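Local coordinates for thiosulfate sulfurtransferase (Pseudomonas aeruginosa, PDB 1YT8), which probably catalyses transfer of sulfane sulfur from thiosulfate to cyanide, as a chain of four rhodanese-like domains, at residues 176-180 with 241-247; 251-256 with 331-337. All blocks are in the same frame, centred on the assembly; numbering follows the deposited sequence.

Contact 1 of 2, residues 176-180 with 241-247; sequences LRVAE and GAISQDT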
# COMPACT_ATOMS: atom_id res chain seq x y z
N LEU A 176 -20.95 7.52 -0.88
CA LEU A 176 -21.75 7.06 -2.01
C LEU A 176 -22.84 6.05 -1.67
O LEU A 176 -23.93 6.09 -2.24
CB LEU A 176 -20.83 6.45 -3.08
CG LEU A 176 -21.48 5.88 -4.35
CD1 LEU A 176 -22.08 7.01 -5.19
CD2 LEU A 176 -20.44 5.13 -5.17
N ARG A 177 -22.56 5.14 -0.74
CA ARG A 177 -23.52 4.09 -0.39
C ARG A 177 -24.37 4.27 0.86
O ARG A 177 -25.38 3.57 1.01
CB ARG A 177 -22.77 2.76 -0.25
CG ARG A 177 -21.68 2.52 -1.28
CD ARG A 177 -22.24 2.07 -2.61
NE ARG A 177 -21.17 1.95 -3.60
CZ ARG A 177 -21.34 1.52 -4.84
NH1 ARG A 177 -22.54 1.15 -5.26
NH2 ARG A 177 -20.30 1.46 -5.67
N VAL A 178 -23.98 5.18 1.75
CA VAL A 178 -24.70 5.35 3.02
C VAL A 178 -26.21 5.58 2.97
O VAL A 178 -26.93 5.08 3.83
CB VAL A 178 -24.04 6.46 3.89
CG1 VAL A 178 -24.29 7.83 3.28
CG2 VAL A 178 -24.59 6.40 5.31
N ALA A 179 -26.69 6.33 1.99
CA ALA A 179 -28.12 6.60 1.90
C ALA A 179 -28.95 5.33 1.67
O ALA A 179 -30.11 5.26 2.07
CB ALA A 179 -28.40 7.61 0.79
N GLU A 180 -28.34 4.32 1.05
CA GLU A 180 -29.02 3.06 0.76
C GLU A 180 -28.91 2.09 1.95
O GLU A 180 -29.74 1.20 2.10
CB GLU A 180 -28.42 2.39 -0.48
CG GLU A 180 -28.40 3.25 -1.74
CD GLU A 180 -29.58 2.99 -2.67
OE1 GLU A 180 -29.94 1.81 -2.87
OE2 GLU A 180 -30.13 3.97 -3.21
N GLY A 241 -24.54 -2.36 -1.75
CA GLY A 241 -25.11 -2.77 -3.02
C GLY A 241 -25.14 -1.63 -4.01
O GLY A 241 -24.62 -0.54 -3.73
N ALA A 242 -25.73 -1.87 -5.17
CA ALA A 242 -25.85 -0.86 -6.20
C ALA A 242 -26.81 0.20 -5.66
O ALA A 242 -27.70 -0.11 -4.86
CB ALA A 242 -26.41 -1.47 -7.48
N ILE A 243 -26.62 1.44 -6.07
CA ILE A 243 -27.48 2.52 -5.60
C ILE A 243 -28.31 3.11 -6.73
O ILE A 243 -28.04 2.86 -7.91
CB ILE A 243 -26.65 3.65 -4.96
CG1 ILE A 243 -25.74 4.29 -6.02
CG2 ILE A 243 -25.81 3.10 -3.82
CD1 ILE A 243 -25.05 5.54 -5.55
N SER A 244 -29.33 3.88 -6.37
CA SER A 244 -30.19 4.52 -7.35
C SER A 244 -29.53 5.80 -7.83
O SER A 244 -28.63 6.33 -7.17
CB SER A 244 -31.56 4.84 -6.74
OG SER A 244 -31.47 5.91 -5.82
N GLN A 245 -29.98 6.31 -8.97
CA GLN A 245 -29.43 7.54 -9.52
C GLN A 245 -29.74 8.72 -8.61
O GLN A 245 -28.96 9.66 -8.50
CB GLN A 245 -29.99 7.79 -10.92
CG GLN A 245 -29.38 6.90 -11.99
CD GLN A 245 -27.87 7.06 -12.07
OE1 GLN A 245 -27.36 8.16 -12.26
NE2 GLN A 245 -27.15 5.96 -11.92
N ASP A 246 -30.89 8.65 -7.94
CA ASP A 246 -31.30 9.72 -7.03
C ASP A 246 -30.27 9.82 -5.91
O ASP A 246 -29.76 10.91 -5.62
CB ASP A 246 -32.68 9.39 -6.44
CG ASP A 246 -33.32 10.58 -5.73
OD1 ASP A 246 -32.77 11.03 -4.69
OD2 ASP A 246 -34.36 11.07 -6.21
N THR A 247 -29.95 8.68 -5.31
CA THR A 247 -28.97 8.62 -4.23
C THR A 247 -27.63 9.21 -4.69
O THR A 247 -27.05 10.06 -4.01
CB THR A 247 -28.74 7.16 -3.79
OG1 THR A 247 -29.97 6.60 -3.34
CG2 THR A 247 -27.71 7.09 -2.67
O HOH W 1 -28.16 -0.17 -2.28

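Contact 2 of 2, residues 251-256 with 331-337; sequences AAQRAR and DGVRANM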
# COMPACT_ATOMS: atom_id res chain seq x y z
N ALA A 251 -25.52 12.74 -3.30
CA ALA A 251 -24.22 12.52 -2.68
C ALA A 251 -23.11 13.21 -3.47
O ALA A 251 -22.17 13.76 -2.89
CB ALA A 251 -23.94 11.03 -2.58
N ALA A 252 -23.21 13.17 -4.80
CA ALA A 252 -22.22 13.79 -5.67
C ALA A 252 -22.13 15.29 -5.43
O ALA A 252 -21.04 15.86 -5.42
CB ALA A 252 -22.56 13.51 -7.13
N GLN A 253 -23.28 15.93 -5.24
CA GLN A 253 -23.31 17.36 -4.99
C GLN A 253 -22.59 17.68 -3.69
O GLN A 253 -21.81 18.64 -3.62
CB GLN A 253 -24.76 17.85 -4.93
CG GLN A 253 -24.90 19.35 -4.75
CD GLN A 253 -26.28 19.86 -5.12
OE1 GLN A 253 -26.72 19.71 -6.26
NE2 GLN A 253 -26.97 20.46 -4.15
N ARG A 254 -22.83 16.87 -2.66
CA ARG A 254 -22.20 17.06 -1.36
C ARG A 254 -20.69 16.84 -1.45
O ARG A 254 -19.90 17.61 -0.89
CB ARG A 254 -22.78 16.09 -0.33
CG ARG A 254 -24.27 16.24 -0.06
CD ARG A 254 -24.57 17.42 0.84
NE ARG A 254 -25.93 17.34 1.38
CZ ARG A 254 -26.40 18.12 2.34
NH1 ARG A 254 -25.63 19.06 2.88
NH2 ARG A 254 -27.65 17.96 2.76
N ALA A 255 -20.29 15.78 -2.15
CA ALA A 255 -18.88 15.43 -2.32
C ALA A 255 -18.12 16.51 -3.07
O ALA A 255 -17.01 16.88 -2.68
CB ALA A 255 -18.75 14.10 -3.05
N ARG A 256 -18.70 17.01 -4.15
CA ARG A 256 -18.06 18.06 -4.93
C ARG A 256 -17.82 19.29 -4.07
O ARG A 256 -16.80 19.97 -4.20
CB ARG A 256 -18.91 18.41 -6.16
CG ARG A 256 -18.36 19.57 -7.00
CD ARG A 256 -16.90 19.37 -7.41
NE ARG A 256 -16.44 20.44 -8.29
CZ ARG A 256 -16.67 20.49 -9.60
NH1 ARG A 256 -17.36 19.52 -10.19
NH2 ARG A 256 -16.24 21.51 -10.31
N ASP A 331 -19.00 8.22 -10.78
CA ASP A 331 -20.15 8.50 -9.93
C ASP A 331 -20.22 9.91 -9.37
O ASP A 331 -21.27 10.35 -8.91
CB ASP A 331 -20.15 7.52 -8.76
CG ASP A 331 -18.83 7.50 -8.02
OD1 ASP A 331 -17.89 6.82 -8.51
OD2 ASP A 331 -18.72 8.18 -6.98
N GLY A 332 -19.09 10.62 -9.40
CA GLY A 332 -19.07 11.98 -8.88
C GLY A 332 -18.95 12.10 -7.37
O GLY A 332 -19.11 13.19 -6.82
N VAL A 333 -18.66 10.99 -6.69
CA VAL A 333 -18.52 11.01 -5.24
C VAL A 333 -17.16 10.51 -4.75
O VAL A 333 -16.44 11.21 -4.04
CB VAL A 333 -19.60 10.14 -4.55
CG1 VAL A 333 -19.35 10.09 -3.04
CG2 VAL A 333 -20.99 10.70 -4.83
N ARG A 334 -16.81 9.29 -5.14
CA ARG A 334 -15.57 8.66 -4.71
C ARG A 334 -14.28 9.43 -4.97
O ARG A 334 -13.46 9.59 -4.06
CB ARG A 334 -15.48 7.26 -5.32
CG ARG A 334 -16.57 6.34 -4.77
CD ARG A 334 -16.51 4.95 -5.37
NE ARG A 334 -16.97 4.93 -6.75
CZ ARG A 334 -17.23 3.83 -7.44
NH1 ARG A 334 -17.07 2.64 -6.86
NH2 ARG A 334 -17.65 3.91 -8.69
N ALA A 335 -14.09 9.91 -6.19
CA ALA A 335 -12.90 10.67 -6.52
C ALA A 335 -12.89 12.00 -5.75
O ALA A 335 -11.86 12.39 -5.21
CB ALA A 335 -12.84 10.93 -8.03
N ASN A 336 -14.03 12.68 -5.69
CA ASN A 336 -14.10 13.94 -4.96
C ASN A 336 -13.75 13.79 -3.49
O ASN A 336 -12.98 14.58 -2.95
CB ASN A 336 -15.50 14.58 -5.07
CG ASN A 336 -15.73 15.30 -6.39
OD1 ASN A 336 -14.85 16.00 -6.89
ND2 ASN A 336 -16.93 15.14 -6.95
N MSE A 337 -14.31 12.77 -2.84
CA MSE A 337 -14.03 12.55 -1.42
C MSE A 337 -12.57 12.16 -1.19
O MSE A 337 -11.92 12.71 -0.30
CB MSE A 337 -14.95 11.46 -0.84
CG MSE A 337 -16.41 11.88 -0.65
SE MSE A 337 -16.72 13.58 0.25
CE MSE A 337 -15.85 13.21 1.96
O HOH W 2 -17.65 16.64 -9.51

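Contact 1 of 2, residues 176-180 with 241-247
Glu180, near the end of helix 174-181 in a rhodanese-like domain, reaches across to the N-terminus of helix 245-262, where Ser244 is the N-cap residue. The meeting point is the carboxylate atom Glu180 OE2. Its anti lone pair takes a short hydrogen bond, 2.6 Å, from Thr247 OG1 in the first turn of the other helix. Ser244 N also donates to Glu180 OE2, at 3.3 Å and nearly straight (168°), but comes from well above the carboxylate plane. Ser244 OG in turn donates to Thr247 OG1 over 3.0 Å, so the two hydroxyls pass a chain of bonds into the acid. The second oxygen, Glu180 OE1, receives a bond from a water at 2.7 Å that also donates to Ala242 O.

Beside this polar cluster apolar atoms meet. Ile243 CG2 packs against Glu180 CG, where the glutamate chain bends at chi2 (-96°), and Ile243 CD1 presses on Leu176 CD1 at 3.3 Å, tighter than usual; these side chains cross almost at right angles. Ala179 CB meets Thr247 CG2 at 3.6 Å. At the far end, Arg177 NH1 gives a weak bond to Gly241 O, 3.1 Å long; the stronger partner of this arginine is Glu173, a salt bridge through Arg177 NE.

With two donors and a helix N-terminus beside it, Glu180 OE2 sits in surroundings that would probably favour a charged carboxylate, and the acid joins the incoming loop to the first turn of the helix.

Contact 2 of 2, residues 251-256 with 331-337
Asn336 leans over the backbone of Ala255 and Arg256, packing the first turn of helix 334-344 against helix 245-262. Its CB rests on Ala255 O at 3.6 Å. CG, pointing away from the carbonyl carbon of its own residue (chi1 -79°), comes over Arg256 CA. From there the amide divides: OD1 passes near Arg256 CD and is held by Arg266, while ND2 donates back to Gly332 O at 2.9 Å, with the acceptor close to the amide plane. Asn336 ND2 also gives a hydrogen to a water, 3.1 Å away, that accepts from Arg256 NH1 as well; the NE of this arginine is paired with Asp260.

The rest of the interface is small and apolar. Val333 CG2 fits against the backbone of Ala252, 3.3 Å from its N, and touches Ala251 CB at 3.7 Å. Ala255 CB faces Val333 CA, and the selenium of Met337, a selenomethionine here, lies 3.8 Å from Ala255 CA. Gly332 O makes a CH···O contact with Ala252 CA.

At the start of helix 334-344, Asp331 OD2 accepts from Val333 N, closing an Asx turn, and from Arg334 N through its syn lone pair, which extends it to an Asx motif. Asp331 OD1 forms a salt bridge with Arg334, whose NE and NH2 both reach it from one face of the carboxylate.

The turn joins strand 324-328 to helix 334-344, the topological place that Cys193 to Arg198 fill around sulfite in the preceding domain. Helix 245-262 lies along one flank, Val175 of helix 174-181 touches Val333 and Met337, and Asn336 packs on Val351 of strand 348-352.

Both contacts use helix 245-262, the first at its N-terminal end and the second along its next turns, with their centres about 12 Å apart. Contact 1 lies nearer the surface and relies on a carboxylate, hydroxyls and water; contact 2 is more buried and consists chiefly of close packing of Ala252, Ala255 and Val333 with the carbon and amide atoms of Asn336, its polar groups being satisfied largely within segment 331-337 or from outside. The helix thus bridges the rhodanese-like domain holding 176-180 and the one holding 331-337. The two meet directly as well: Leu176 CD2 packs on Arg334, and the guanidinium groups of Arg177 and Arg334 come close, both salt-bridged to Glu173.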